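Local atomic coordinates of ABC transporter periplasmic peptide-binding protein (Pseudoalteromonas, PDB entry 4QFK), a protein that probably binds dipeptides or other short peptides in the periplasm and delivers them to an ABC transporter for uptake. Residues M374-M379 with S428-W433; G293-N298 with P499-A504; V326-G331 with A389-E394. One frame throughout, in Å; residues are numbered along the deposited sequence.

Interactions 1 and 2 lie in the same mixed sheet, their centres about 8 Å apart. Strand 428-434 lies beside strand 282-297, so the order 372-378, 428-434, 282-297, 500-513 runs through both contacts. The junction is probably hydrogen-bonded, with Val429 O 2.9 Å from Ala296 N and Leu431 O 3.0 Å from Tyr294 N. Interaction 3 joins the end of helix 319-327 and the turn after it to helix 389-401; its centre is about 13 Å from that of interaction 1 and about 14 Å from that of interaction 2. Met379 CG meets Ala389 CB at 3.5 Å, and Ala504 CB meets Tyr327 CZ at 3.4 Å, so interaction 3 touches both strand pairs.

Interaction 1 of 3, residues M374-M379 with S428-W433; sequences MSIWAM and SVLLGW
Met379 lays its thioether end over the backbone of the neighbouring strand, with CE against Leu431 CA at 3.3 Å, a tight contact, and SD 3.9 Å from Leu431 CD1. Its CG sits between the backbone N and the carbonyl carbon (chi1 66°), and the chain bends at the sulfur to bring the methyl in. Cut back to an alanine here, the side chain would lose SD and CE, which would probably leave Leu431 CA and CD1 without their cover and open a gap beside them. The two segments run parallel, their directions differing by 21°. Ser428 O receives Trp377 N at 2.7 Å in an almost straight bond, and Trp377 O in turn accepts from Leu430 N at 2.8 Å. The pairing continues just past strand 372-378, where Met379 N reaches Leu430 O. At the other end the Ser428 hydroxyl donates to Ser375 O (3.1 Å from OG), approaching 25° from the carbonyl plane, while Met374 CE and Ile376 CG1 close round Ser428 OG. On the face bearing Ile376 and Leu430, Ile376 CG2 meets Leu430 CG at 3.8 Å; on the other, Val429 CG2 lies against Trp377 CB, and the indole leads away from the strand pair. The connection passes through helix 389-401, strand 405-410 and helix 414-422, consistent with an alpha/beta lobe of a periplasmic binding protein. Strand 405-410 flanks strand 372-378, helix 389-401 covers Ile376 and Leu430, and helix 414-422 packs on Trp377 and Val429.

Interaction 2 of 3, residues G293-N298 with P499-A504; sequences GYWAFN and PLYPIA
A classic beta bulge interrupts this strand pair at Gly293, where Ile503 and Ala504 both face one residue; strands 282-297 and 500-513 are antiparallel neighbours in the large mixed sheet. Gly293 O accepts from both, with Ile503 N at 2.8 Å in the carbonyl plane and Ala504 N farther off and tilted out of it, while Gly293 N bonds almost straight to Ala504 O. The glycine is thus gripped at both its polar atoms, and the register shifts by one before Tyr294. Leu500, which buries the most surface here, places CD2 over the centre of the Tyr294 ring, 4.1 Å from its centroid and 12° off the normal, a CH-pi contact. Its CG lies between the backbone N and the carbonyl carbon (chi1 58°), which turns the isobutyl group along the strands to the tyrosine. On the same face its CB touches Ala296 CB at 3.7 Å. Trp295 forms a hydrogen-bonded pair with Tyr501: Tyr501 N lies 2.6 Å from Trp295 O, and Trp295 N returns a bond to Tyr501 O. Both aromatic side chains project to the face covered by helix 307-315, and helix 319-327 also packs on Tyr501. Within strand 282-297, Phe297 CZ sits 3.5 Å above the Trp295 ring plane, offset toward its rim. The last rung is the bond from Phe297 N to Pro499 O, 2.8 Å long.

Interaction 3 of 3, residues V326-G331 with A389-E394; sequences VYYGNG and ARKMAE
Val326 points into helix 389-401 and divides its two methyls between Met392 and Lys391, the centre of an apolar group that carries most of the contact. CG1 of Val326 meets the terminal methyl of Met392, CE, at 3.9 Å, while CG2 lies over the helix backbone at Met392 CA and beside Lys391 CG, 4.0 Å away. The valine and methionine side chains cross at about a right angle. Met392 reaches across with CG anti to its backbone N (chi1 -170°), extended as far as the sulfur and then bent, which carries CE to the Tyr327 side chain, 3.7 Å from its CE1. The same methyl lies equally close to the phenol oxygen, so one group packs against both the valine and the tyrosine.

Among the polar contacts, the hydroxyl of the buried Tyr327 is bonded to the carbonyl of Tyr385, which probably helps fix the ring beside Met392. At the more exposed margin, Lys391 NZ comes to 3.0 Å from Tyr328 OH at the ring edge, near the plane of the phenol, and the two side chains cross at about a right angle. The lysine also donates to the carbonyl of Ala325 in helix 319-327, so its ammonium group reaches the helix end directly. Arg390 forms a salt bridge with Glu411.

The backbone also shapes the contact. Tyr328 leaves the helix with positive phi, and a type I' turn from Tyr327 to Asn330, closed by Asn330 N to Tyr327 O at 2.9 Å, turns the chain back toward strand 500-513.

The chemistry therefore combines a buried methyl-rich centre with a lysine that joins the helices at the more exposed margin, beside an exposed tyrosine.

Interaction 1 of 3, residues M374-M379 with S428-W433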
ATOM      1  N   MET A 374      -9.188 -28.680  12.154  1.00 19.95           N
ATOM      2  CA  MET A 374      -9.465 -27.297  11.856  1.00 21.83           C
ATOM      3  C   MET A 374      -9.032 -27.059  10.427  1.00 22.39           C
ATOM      4  O   MET A 374      -8.248 -27.815   9.868  1.00 22.16           O
ATOM      5  CB  MET A 374      -8.684 -26.388  12.789  1.00 16.19           C
ATOM      6  CG  MET A 374      -7.191 -26.664  12.775  1.00 19.39           C
ATOM      7  SD  MET A 374      -6.249 -25.451  13.750  1.00 23.04           S
ATOM      8  CE  MET A 374      -6.787 -23.901  13.001  1.00 14.85           C
ATOM      9  N   SER A 375      -9.557 -26.011   9.824  1.00 20.61           N
ATOM     10  CA  SER A 375      -9.116 -25.651   8.497  1.00 20.49           C
ATOM     11  C   SER A 375      -8.358 -24.313   8.539  1.00 18.22           C
ATOM     12  O   SER A 375      -8.689 -23.411   9.314  1.00 18.01           O
ATOM     13  CB  SER A 375     -10.319 -25.594   7.554  1.00 21.79           C
ATOM     14  OG  SER A 375     -11.236 -24.624   8.014  1.00 32.50           O
ATOM     15  N   ILE A 376      -7.322 -24.218   7.720  1.00 15.79           N
ATOM     16  CA  ILE A 376      -6.556 -22.997   7.550  1.00 14.18           C
ATOM     17  C   ILE A 376      -6.828 -22.503   6.145  1.00 17.20           C
ATOM     18  O   ILE A 376      -6.482 -23.171   5.177  1.00 16.98           O
ATOM     19  CB  ILE A 376      -5.047 -23.271   7.730  1.00 13.68           C
ATOM     20  CG1 ILE A 376      -4.744 -23.617   9.200  1.00 14.75           C
ATOM     21  CG2 ILE A 376      -4.234 -22.120   7.246  1.00  9.51           C
ATOM     22  CD1 ILE A 376      -3.282 -23.945   9.507  1.00 12.63           C
ATOM     23  N   TRP A 377      -7.492 -21.353   6.029  1.00 20.78           N
ATOM     24  CA  TRP A 377      -7.785 -20.786   4.718  1.00 17.30           C
ATOM     25  C   TRP A 377      -6.512 -20.149   4.182  1.00 17.22           C
ATOM     26  O   TRP A 377      -5.869 -19.362   4.882  1.00 19.47           O
ATOM     27  CB  TRP A 377      -8.941 -19.766   4.778  1.00 19.83           C
ATOM     28  CG  TRP A 377     -10.303 -20.370   5.092  1.00 21.80           C
ATOM     29  CD1 TRP A 377     -10.569 -21.383   5.973  1.00 21.50           C
ATOM     30  CD2 TRP A 377     -11.567 -20.009   4.515  1.00 22.71           C
ATOM     31  NE1 TRP A 377     -11.907 -21.669   5.982  1.00 17.48           N
ATOM     32  CE2 TRP A 377     -12.547 -20.831   5.108  1.00 22.36           C
ATOM     33  CE3 TRP A 377     -11.966 -19.062   3.570  1.00 22.91           C
ATOM     34  CZ2 TRP A 377     -13.894 -20.739   4.782  1.00 17.56           C
ATOM     35  CZ3 TRP A 377     -13.304 -18.965   3.259  1.00 21.44           C
ATOM     36  CH2 TRP A 377     -14.252 -19.801   3.859  1.00 20.14           C
ATOM     37  N   ALA A 378      -6.139 -20.517   2.955  1.00 16.69           N
ATOM     38  CA  ALA A 378      -4.933 -20.008   2.322  1.00 16.79           C
ATOM     39  C   ALA A 378      -5.317 -19.006   1.261  1.00 21.19           C
ATOM     40  O   ALA A 378      -5.996 -19.360   0.306  1.00 26.32           O
ATOM     41  CB  ALA A 378      -4.131 -21.152   1.691  1.00 16.75           C
ATOM     42  N   MET A 379      -4.898 -17.755   1.423  1.00 19.85           N
ATOM     43  CA  MET A 379      -5.136 -16.777   0.379  1.00 19.43           C
ATOM     44  C   MET A 379      -4.595 -17.278  -0.973  1.00 24.38           C
ATOM     45  O   MET A 379      -3.475 -17.777  -1.069  1.00 22.79           O
ATOM     46  CB  MET A 379      -4.558 -15.412   0.748  1.00 21.00           C
ATOM     47  CG  MET A 379      -3.061 -15.374   0.849  1.00 22.25           C
ATOM     48  SD  MET A 379      -2.491 -13.706   1.246  1.00 26.31           S
ATOM     49  CE  MET A 379      -1.459 -14.049   2.646  1.00 23.52           C
ATOM     50  N   SER A 428      -9.630 -20.270  10.510  1.00 19.49           N
ATOM     51  CA  SER A 428      -8.406 -19.500  10.595  1.00 19.19           C
ATOM     52  C   SER A 428      -7.914 -19.249   9.176  1.00 18.10           C
ATOM     53  O   SER A 428      -8.258 -19.994   8.246  1.00 15.55           O
ATOM     54  CB  SER A 428      -7.347 -20.256  11.402  1.00 16.21           C
ATOM     55  OG  SER A 428      -6.817 -21.347  10.665  1.00 20.39           O
ATOM     56  N   VAL A 429      -7.100 -18.209   9.007  1.00 17.56           N
ATOM     57  CA  VAL A 429      -6.799 -17.721   7.668  1.00 11.58           C
ATOM     58  C   VAL A 429      -5.413 -17.105   7.610  1.00 14.04           C
ATOM     59  O   VAL A 429      -5.028 -16.301   8.476  1.00 11.29           O
ATOM     60  CB  VAL A 429      -7.856 -16.697   7.201  1.00 14.88           C
ATOM     61  CG1 VAL A 429      -7.919 -15.505   8.173  1.00 15.24           C
ATOM     62  CG2 VAL A 429      -7.579 -16.223   5.767  1.00 18.85           C
ATOM     63  N   LEU A 430      -4.650 -17.538   6.611  1.00 13.59           N
ATOM     64  CA  LEU A 430      -3.378 -16.926   6.289  1.00 11.18           C
ATOM     65  C   LEU A 430      -3.684 -15.852   5.289  1.00 17.33           C
ATOM     66  O   LEU A 430      -4.165 -16.120   4.176  1.00 15.61           O
ATOM     67  CB  LEU A 430      -2.421 -17.938   5.684  1.00 13.46           C
ATOM     68  CG  LEU A 430      -2.026 -19.090   6.609  1.00 12.65           C
ATOM     69  CD1 LEU A 430      -1.240 -20.110   5.810  1.00 12.23           C
ATOM     70  CD2 LEU A 430      -1.236 -18.572   7.840  1.00  9.17           C
ATOM     71  N   LEU A 431      -3.410 -14.627   5.701  1.00 15.62           N
ATOM     72  CA  LEU A 431      -3.755 -13.467   4.924  1.00 18.88           C
ATOM     73  C   LEU A 431      -2.798 -12.369   5.342  1.00 18.30           C
ATOM     74  O   LEU A 431      -1.812 -12.615   6.048  1.00 18.50           O
ATOM     75  CB  LEU A 431      -5.200 -13.085   5.209  1.00 17.91           C
ATOM     76  CG  LEU A 431      -5.952 -12.031   4.405  1.00 20.63           C
ATOM     77  CD1 LEU A 431      -5.580 -12.015   2.933  1.00 14.19           C
ATOM     78  CD2 LEU A 431      -7.452 -12.253   4.600  1.00 21.56           C
ATOM     79  N   GLY A 432      -3.070 -11.152   4.918  1.00 17.06           N
ATOM     80  CA  GLY A 432      -2.165 -10.084   5.256  1.00 21.55           C
ATOM     81  C   GLY A 432      -2.597  -8.721   4.797  1.00 19.46           C
ATOM     82  O   GLY A 432      -3.680  -8.533   4.253  1.00 20.35           O
ATOM     83  N   TRP A 433      -1.714  -7.761   5.019  1.00 19.00           N
ATOM     84  CA  TRP A 433      -2.049  -6.374   4.804  1.00 22.84           C
ATOM     85  C   TRP A 433      -0.815  -5.595   4.372  1.00 18.71           C
ATOM     86  O   TRP A 433       0.281  -5.778   4.893  1.00 17.63           O
ATOM     87  CB  TRP A 433      -2.690  -5.769   6.071  1.00 20.33           C
ATOM     88  CG  TRP A 433      -3.204  -4.344   5.909  1.00 17.74           C
ATOM     89  CD1 TRP A 433      -2.662  -3.217   6.451  1.00 20.63           C
ATOM     90  CD2 TRP A 433      -4.351  -3.909   5.162  1.00 20.51           C
ATOM     91  NE1 TRP A 433      -3.394  -2.111   6.096  1.00 21.40           N
ATOM     92  CE2 TRP A 433      -4.436  -2.504   5.304  1.00 19.25           C
ATOM     93  CE3 TRP A 433      -5.315  -4.566   4.392  1.00 19.77           C
ATOM     94  CZ2 TRP A 433      -5.440  -1.750   4.704  1.00 21.87           C
ATOM     95  CZ3 TRP A 433      -6.316  -3.812   3.796  1.00 29.44           C
ATOM     96  CH2 TRP A 433      -6.370  -2.418   3.957  1.00 26.21           C
TER

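Interaction 2 of 3, residues G293-N298 with P499-A504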
ATOM      1  N   GLY A 293       2.209 -10.209   7.034  1.00 11.91           N
ATOM      2  CA  GLY A 293       1.508 -11.457   6.831  1.00 15.33           C
ATOM      3  C   GLY A 293       1.246 -12.104   8.181  1.00 17.29           C
ATOM      4  O   GLY A 293       2.122 -12.098   9.056  1.00 12.74           O
ATOM      5  N   TYR A 294       0.054 -12.674   8.355  1.00 14.52           N
ATOM      6  CA  TYR A 294      -0.353 -13.154   9.669  1.00 12.06           C
ATOM      7  C   TYR A 294      -1.223 -14.398   9.562  1.00 14.43           C
ATOM      8  O   TYR A 294      -1.722 -14.742   8.480  1.00 12.64           O
ATOM      9  CB  TYR A 294      -1.131 -12.057  10.422  1.00 14.31           C
ATOM     10  CG  TYR A 294      -2.338 -11.537   9.645  1.00 15.64           C
ATOM     11  CD1 TYR A 294      -3.461 -12.333   9.462  1.00 15.50           C
ATOM     12  CD2 TYR A 294      -2.341 -10.273   9.068  1.00 17.34           C
ATOM     13  CE1 TYR A 294      -4.558 -11.891   8.739  1.00 17.31           C
ATOM     14  CE2 TYR A 294      -3.454  -9.815   8.335  1.00 17.38           C
ATOM     15  CZ  TYR A 294      -4.555 -10.632   8.180  1.00 17.88           C
ATOM     16  OH  TYR A 294      -5.674 -10.215   7.469  1.00 20.93           O
ATOM     17  N   TRP A 295      -1.424 -15.052  10.701  1.00 11.50           N
ATOM     18  CA  TRP A 295      -2.385 -16.135  10.816  1.00 13.12           C
ATOM     19  C   TRP A 295      -3.482 -15.638  11.749  1.00 13.59           C
ATOM     20  O   TRP A 295      -3.249 -15.451  12.943  1.00 14.26           O
ATOM     21  CB  TRP A 295      -1.687 -17.340  11.416  1.00 13.36           C
ATOM     22  CG  TRP A 295      -2.470 -18.603  11.477  1.00 14.14           C
ATOM     23  CD1 TRP A 295      -3.479 -19.000  10.644  1.00 14.36           C
ATOM     24  CD2 TRP A 295      -2.291 -19.659  12.427  1.00 14.50           C
ATOM     25  NE1 TRP A 295      -3.949 -20.243  11.026  1.00 12.95           N
ATOM     26  CE2 TRP A 295      -3.236 -20.665  12.121  1.00 10.10           C
ATOM     27  CE3 TRP A 295      -1.428 -19.845  13.516  1.00 13.96           C
ATOM     28  CZ2 TRP A 295      -3.338 -21.839  12.856  1.00 10.34           C
ATOM     29  CZ3 TRP A 295      -1.537 -21.024  14.255  1.00 17.77           C
ATOM     30  CH2 TRP A 295      -2.484 -22.005  13.916  1.00 13.29           C
ATOM     31  N   ALA A 296      -4.668 -15.383  11.213  1.00 14.93           N
ATOM     32  CA  ALA A 296      -5.751 -14.841  12.043  1.00 15.30           C
ATOM     33  C   ALA A 296      -6.716 -15.918  12.467  1.00 16.76           C
ATOM     34  O   ALA A 296      -7.064 -16.783  11.661  1.00 14.35           O
ATOM     35  CB  ALA A 296      -6.505 -13.712  11.323  1.00 13.86           C
ATOM     36  N   PHE A 297      -7.155 -15.837  13.728  1.00 18.45           N
ATOM     37  CA  PHE A 297      -8.135 -16.762  14.288  1.00 19.28           C
ATOM     38  C   PHE A 297      -9.538 -16.184  14.313  1.00 20.01           C
ATOM     39  O   PHE A 297      -9.749 -15.056  14.767  1.00 16.61           O
ATOM     40  CB  PHE A 297      -7.758 -17.154  15.719  1.00 16.37           C
ATOM     41  CG  PHE A 297      -6.512 -17.972  15.808  1.00 16.21           C
ATOM     42  CD1 PHE A 297      -6.514 -19.299  15.415  1.00 16.39           C
ATOM     43  CD2 PHE A 297      -5.338 -17.414  16.276  1.00 17.93           C
ATOM     44  CE1 PHE A 297      -5.353 -20.059  15.481  1.00 19.44           C
ATOM     45  CE2 PHE A 297      -4.176 -18.162  16.360  1.00 19.90           C
ATOM     46  CZ  PHE A 297      -4.178 -19.491  15.959  1.00 19.00           C
ATOM     47  N   ASN A 298     -10.499 -16.968  13.838  1.00 19.30           N
ATOM     48  CA  ASN A 298     -11.906 -16.636  14.023  1.00 23.84           C
ATOM     49  C   ASN A 298     -12.254 -16.721  15.510  1.00 23.18           C
ATOM     50  O   ASN A 298     -12.642 -17.774  16.007  1.00 25.96           O
ATOM     51  CB  ASN A 298     -12.799 -17.576  13.213  1.00 23.66           C
ATOM     52  CG  ASN A 298     -14.255 -17.152  13.238  1.00 28.39           C
ATOM     53  OD1 ASN A 298     -14.676 -16.401  14.121  1.00 30.81           O
ATOM     54  ND2 ASN A 298     -15.031 -17.623  12.266  1.00 27.92           N
ATOM     55  N   PRO A 499      -5.619 -12.337  18.544  1.00 18.32           N
ATOM     56  CA  PRO A 499      -6.653 -12.447  17.516  1.00 17.30           C
ATOM     57  C   PRO A 499      -6.018 -12.938  16.219  1.00 16.10           C
ATOM     58  O   PRO A 499      -6.634 -13.699  15.473  1.00 17.46           O
ATOM     59  CB  PRO A 499      -7.151 -11.001  17.360  1.00 15.80           C
ATOM     60  CG  PRO A 499      -6.078 -10.143  17.941  1.00 16.71           C
ATOM     61  CD  PRO A 499      -5.505 -10.961  19.061  1.00 15.80           C
ATOM     62  N   LEU A 500      -4.790 -12.495  15.959  1.00 13.88           N
ATOM     63  CA  LEU A 500      -4.026 -12.961  14.816  1.00 15.38           C
ATOM     64  C   LEU A 500      -2.572 -13.078  15.232  1.00 15.16           C
ATOM     65  O   LEU A 500      -2.131 -12.398  16.152  1.00 13.32           O
ATOM     66  CB  LEU A 500      -4.176 -12.019  13.616  1.00 12.82           C
ATOM     67  CG  LEU A 500      -3.778 -10.547  13.794  1.00 16.41           C
ATOM     68  CD1 LEU A 500      -2.266 -10.395  13.890  1.00 10.54           C
ATOM     69  CD2 LEU A 500      -4.334  -9.678  12.645  1.00 15.18           C
ATOM     70  N   TYR A 501      -1.829 -13.950  14.553  1.00 15.92           N
ATOM     71  CA  TYR A 501      -0.426 -14.185  14.880  1.00 14.59           C
ATOM     72  C   TYR A 501       0.467 -13.500  13.845  1.00 13.80           C
ATOM     73  O   TYR A 501       0.523 -13.927  12.685  1.00 15.01           O
ATOM     74  CB  TYR A 501      -0.149 -15.686  14.944  1.00 16.60           C
ATOM     75  CG  TYR A 501       1.271 -16.043  15.273  1.00 17.60           C
ATOM     76  CD1 TYR A 501       2.134 -15.112  15.827  1.00 19.34           C
ATOM     77  CD2 TYR A 501       1.750 -17.309  15.023  1.00 21.31           C
ATOM     78  CE1 TYR A 501       3.445 -15.438  16.134  1.00 19.70           C
ATOM     79  CE2 TYR A 501       3.062 -17.645  15.307  1.00 21.70           C
ATOM     80  CZ  TYR A 501       3.903 -16.708  15.868  1.00 24.86           C
ATOM     81  OH  TYR A 501       5.205 -17.054  16.159  1.00 26.31           O
ATOM     82  N   PRO A 502       1.148 -12.410  14.250  1.00 14.78           N
ATOM     83  CA  PRO A 502       2.011 -11.727  13.271  1.00 15.08           C
ATOM     84  C   PRO A 502       3.195 -12.607  12.830  1.00 15.13           C
ATOM     85  O   PRO A 502       3.994 -13.032  13.662  1.00 15.87           O
ATOM     86  CB  PRO A 502       2.468 -10.467  14.023  1.00 11.81           C
ATOM     87  CG  PRO A 502       1.373 -10.234  15.040  1.00 13.15           C
ATOM     88  CD  PRO A 502       0.967 -11.620  15.480  1.00  8.58           C
ATOM     89  N   ILE A 503       3.297 -12.879  11.531  1.00 14.69           N
ATOM     90  CA  ILE A 503       4.304 -13.811  11.019  1.00 13.97           C
ATOM     91  C   ILE A 503       5.551 -13.125  10.491  1.00 14.40           C
ATOM     92  O   ILE A 503       6.658 -13.400  10.940  1.00 15.13           O
ATOM     93  CB  ILE A 503       3.744 -14.678   9.869  1.00 16.41           C
ATOM     94  CG1 ILE A 503       2.523 -15.481  10.334  1.00 18.54           C
ATOM     95  CG2 ILE A 503       4.834 -15.612   9.300  1.00 16.12           C
ATOM     96  CD1 ILE A 503       2.839 -16.502  11.396  1.00 19.61           C
ATOM     97  N   ALA A 504       5.380 -12.249   9.513  1.00 13.48           N
ATOM     98  CA  ALA A 504       6.525 -11.768   8.762  1.00 16.85           C
ATOM     99  C   ALA A 504       6.218 -10.514   7.978  1.00 15.89           C
ATOM    100  O   ALA A 504       5.062 -10.233   7.647  1.00 15.36           O
ATOM    101  CB  ALA A 504       7.019 -12.863   7.793  1.00 13.68           C
TER

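Interaction 3 of 3, residues V326-G331 with A389-E394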
ATOM      1  N   VAL A 326       9.133 -20.347   2.580  1.00 18.53           N
ATOM      2  CA  VAL A 326       8.075 -19.544   1.984  1.00 16.80           C
ATOM      3  C   VAL A 326       8.594 -18.216   1.426  1.00 18.68           C
ATOM      4  O   VAL A 326       8.341 -17.863   0.282  1.00 17.44           O
ATOM      5  CB  VAL A 326       6.925 -19.284   2.972  1.00 15.80           C
ATOM      6  CG1 VAL A 326       5.902 -18.342   2.361  1.00 13.74           C
ATOM      7  CG2 VAL A 326       6.266 -20.610   3.367  1.00 17.62           C
ATOM      8  N   TYR A 327       9.313 -17.479   2.253  1.00 22.03           N
ATOM      9  CA  TYR A 327       9.763 -16.156   1.882  1.00 18.52           C
ATOM     10  C   TYR A 327      11.085 -16.199   1.136  1.00 24.38           C
ATOM     11  O   TYR A 327      11.410 -15.260   0.399  1.00 24.30           O
ATOM     12  CB  TYR A 327       9.862 -15.278   3.122  1.00 16.68           C
ATOM     13  CG  TYR A 327       8.510 -14.927   3.715  1.00 20.11           C
ATOM     14  CD1 TYR A 327       7.914 -15.741   4.670  1.00 18.33           C
ATOM     15  CD2 TYR A 327       7.839 -13.771   3.332  1.00 20.70           C
ATOM     16  CE1 TYR A 327       6.694 -15.419   5.212  1.00 16.16           C
ATOM     17  CE2 TYR A 327       6.612 -13.439   3.872  1.00 14.45           C
ATOM     18  CZ  TYR A 327       6.044 -14.269   4.808  1.00 18.27           C
ATOM     19  OH  TYR A 327       4.823 -13.952   5.362  1.00 14.39           O
ATOM     20  N   TYR A 328      11.823 -17.298   1.320  1.00 21.82           N
ATOM     21  CA  TYR A 328      13.107 -17.538   0.645  1.00 21.31           C
ATOM     22  C   TYR A 328      14.073 -16.364   0.751  1.00 27.56           C
ATOM     23  O   TYR A 328      14.818 -16.076  -0.185  1.00 30.05           O
ATOM     24  CB  TYR A 328      12.903 -17.955  -0.823  1.00 20.54           C
ATOM     25  CG  TYR A 328      12.239 -19.323  -0.949  1.00 22.24           C
ATOM     26  CD1 TYR A 328      12.978 -20.495  -0.818  1.00 17.75           C
ATOM     27  CD2 TYR A 328      10.872 -19.431  -1.157  1.00 21.29           C
ATOM     28  CE1 TYR A 328      12.373 -21.732  -0.913  1.00 19.62           C
ATOM     29  CE2 TYR A 328      10.256 -20.654  -1.242  1.00 24.10           C
ATOM     30  CZ  TYR A 328      11.002 -21.807  -1.114  1.00 24.22           C
ATOM     31  OH  TYR A 328      10.363 -23.026  -1.214  1.00 20.23           O
ATOM     32  N   GLY A 329      14.051 -15.692   1.898  1.00 24.73           N
ATOM     33  CA  GLY A 329      14.948 -14.583   2.152  1.00 21.59           C
ATOM     34  C   GLY A 329      14.386 -13.215   1.791  1.00 26.46           C
ATOM     35  O   GLY A 329      15.104 -12.214   1.855  1.00 29.08           O
ATOM     36  N   ASN A 330      13.116 -13.153   1.405  1.00 19.14           N
ATOM     37  CA  ASN A 330      12.518 -11.862   1.068  1.00 23.82           C
ATOM     38  C   ASN A 330      11.603 -11.285   2.153  1.00 23.34           C
ATOM     39  O   ASN A 330      10.894 -10.301   1.926  1.00 20.24           O
ATOM     40  CB  ASN A 330      11.818 -11.920  -0.293  1.00 19.93           C
ATOM     41  CG  ASN A 330      12.799 -12.128  -1.414  1.00 30.51           C
ATOM     42  OD1 ASN A 330      13.647 -13.010  -1.328  1.00 33.56           O
ATOM     43  ND2 ASN A 330      12.741 -11.279  -2.442  1.00 31.43           N
ATOM     44  N   GLY A 331      11.639 -11.909   3.328  1.00 19.81           N
ATOM     45  CA  GLY A 331      10.788 -11.524   4.430  1.00 15.59           C
ATOM     46  C   GLY A 331      11.604 -11.244   5.675  1.00 16.21           C
ATOM     47  O   GLY A 331      12.734 -11.706   5.800  1.00 14.57           O
ATOM     48  N   ALA A 389       0.800 -18.671   0.395  1.00 19.26           N
ATOM     49  CA  ALA A 389       0.025 -19.081   1.564  1.00 19.40           C
ATOM     50  C   ALA A 389      -0.243 -20.585   1.563  1.00 19.61           C
ATOM     51  O   ALA A 389      -0.189 -21.239   2.609  1.00 17.00           O
ATOM     52  CB  ALA A 389      -1.292 -18.301   1.636  1.00 17.34           C
ATOM     53  N   ARG A 390      -0.552 -21.126   0.392  1.00 19.21           N
ATOM     54  CA  ARG A 390      -0.735 -22.570   0.256  1.00 21.39           C
ATOM     55  C   ARG A 390       0.475 -23.294   0.842  1.00 20.23           C
ATOM     56  O   ARG A 390       0.334 -24.182   1.689  1.00 17.61           O
ATOM     57  CB  ARG A 390      -0.942 -22.961  -1.214  1.00 21.72           C
ATOM     58  CG  ARG A 390      -1.242 -24.447  -1.438  1.00 34.26           C
ATOM     59  CD  ARG A 390      -2.383 -24.894  -0.531  1.00 32.00           C
ATOM     60  NE  ARG A 390      -2.955 -26.197  -0.882  1.00 48.06           N
ATOM     61  CZ  ARG A 390      -4.175 -26.376  -1.401  1.00 45.73           C
ATOM     62  NH1 ARG A 390      -4.967 -25.334  -1.649  1.00 36.53           N
ATOM     63  NH2 ARG A 390      -4.611 -27.605  -1.662  1.00 43.15           N
ATOM     64  N   LYS A 391       1.670 -22.897   0.409  1.00 15.11           N
ATOM     65  CA  LYS A 391       2.869 -23.571   0.881  1.00 18.41           C
ATOM     66  C   LYS A 391       2.994 -23.392   2.391  1.00 18.48           C
ATOM     67  O   LYS A 391       3.375 -24.312   3.101  1.00 19.73           O
ATOM     68  CB  LYS A 391       4.120 -23.050   0.179  1.00 19.36           C
ATOM     69  CG  LYS A 391       5.419 -23.553   0.779  1.00 15.19           C
ATOM     70  CD  LYS A 391       5.624 -25.020   0.473  1.00 23.48           C
ATOM     71  CE  LYS A 391       7.107 -25.377   0.491  1.00 24.64           C
ATOM     72  NZ  LYS A 391       7.907 -24.394  -0.310  1.00 20.67           N
ATOM     73  N   MET A 392       2.667 -22.196   2.870  1.00 18.06           N
ATOM     74  CA  MET A 392       2.717 -21.904   4.304  1.00 21.39           C
ATOM     75  C   MET A 392       1.702 -22.777   5.036  1.00 15.62           C
ATOM     76  O   MET A 392       1.964 -23.273   6.129  1.00 14.55           O
ATOM     77  CB  MET A 392       2.461 -20.410   4.568  1.00 14.61           C
ATOM     78  CG  MET A 392       2.725 -19.967   6.002  1.00 17.93           C
ATOM     79  SD  MET A 392       2.316 -18.223   6.318  1.00 15.18           S
ATOM     80  CE  MET A 392       3.516 -17.401   5.269  1.00 17.45           C
ATOM     81  N   ALA A 393       0.553 -22.975   4.404  1.00 14.39           N
ATOM     82  CA  ALA A 393      -0.496 -23.800   4.976  1.00 13.84           C
ATOM     83  C   ALA A 393       0.013 -25.220   5.122  1.00 17.30           C
ATOM     84  O   ALA A 393      -0.251 -25.873   6.118  1.00 19.86           O
ATOM     85  CB  ALA A 393      -1.757 -23.752   4.116  1.00 12.56           C
ATOM     86  N   GLU A 394       0.785 -25.683   4.146  1.00 15.39           N
ATOM     87  CA  GLU A 394       1.310 -27.042   4.188  1.00 19.57           C
ATOM     88  C   GLU A 394       2.288 -27.217   5.349  1.00 17.45           C
ATOM     89  O   GLU A 394       2.180 -28.160   6.112  1.00 15.44           O
ATOM     90  CB  GLU A 394       1.925 -27.440   2.823  1.00 17.15           C
ATOM     91  CG  GLU A 394       0.934 -27.181   1.670  1.00 24.74           C
ATOM     92  CD  GLU A 394       1.413 -27.625   0.292  1.00 28.37           C
ATOM     93  OE1 GLU A 394       2.644 -27.694   0.055  1.00 22.70           O
ATOM     94  OE2 GLU A 394       0.534 -27.912  -0.553  1.00 28.40           O
TER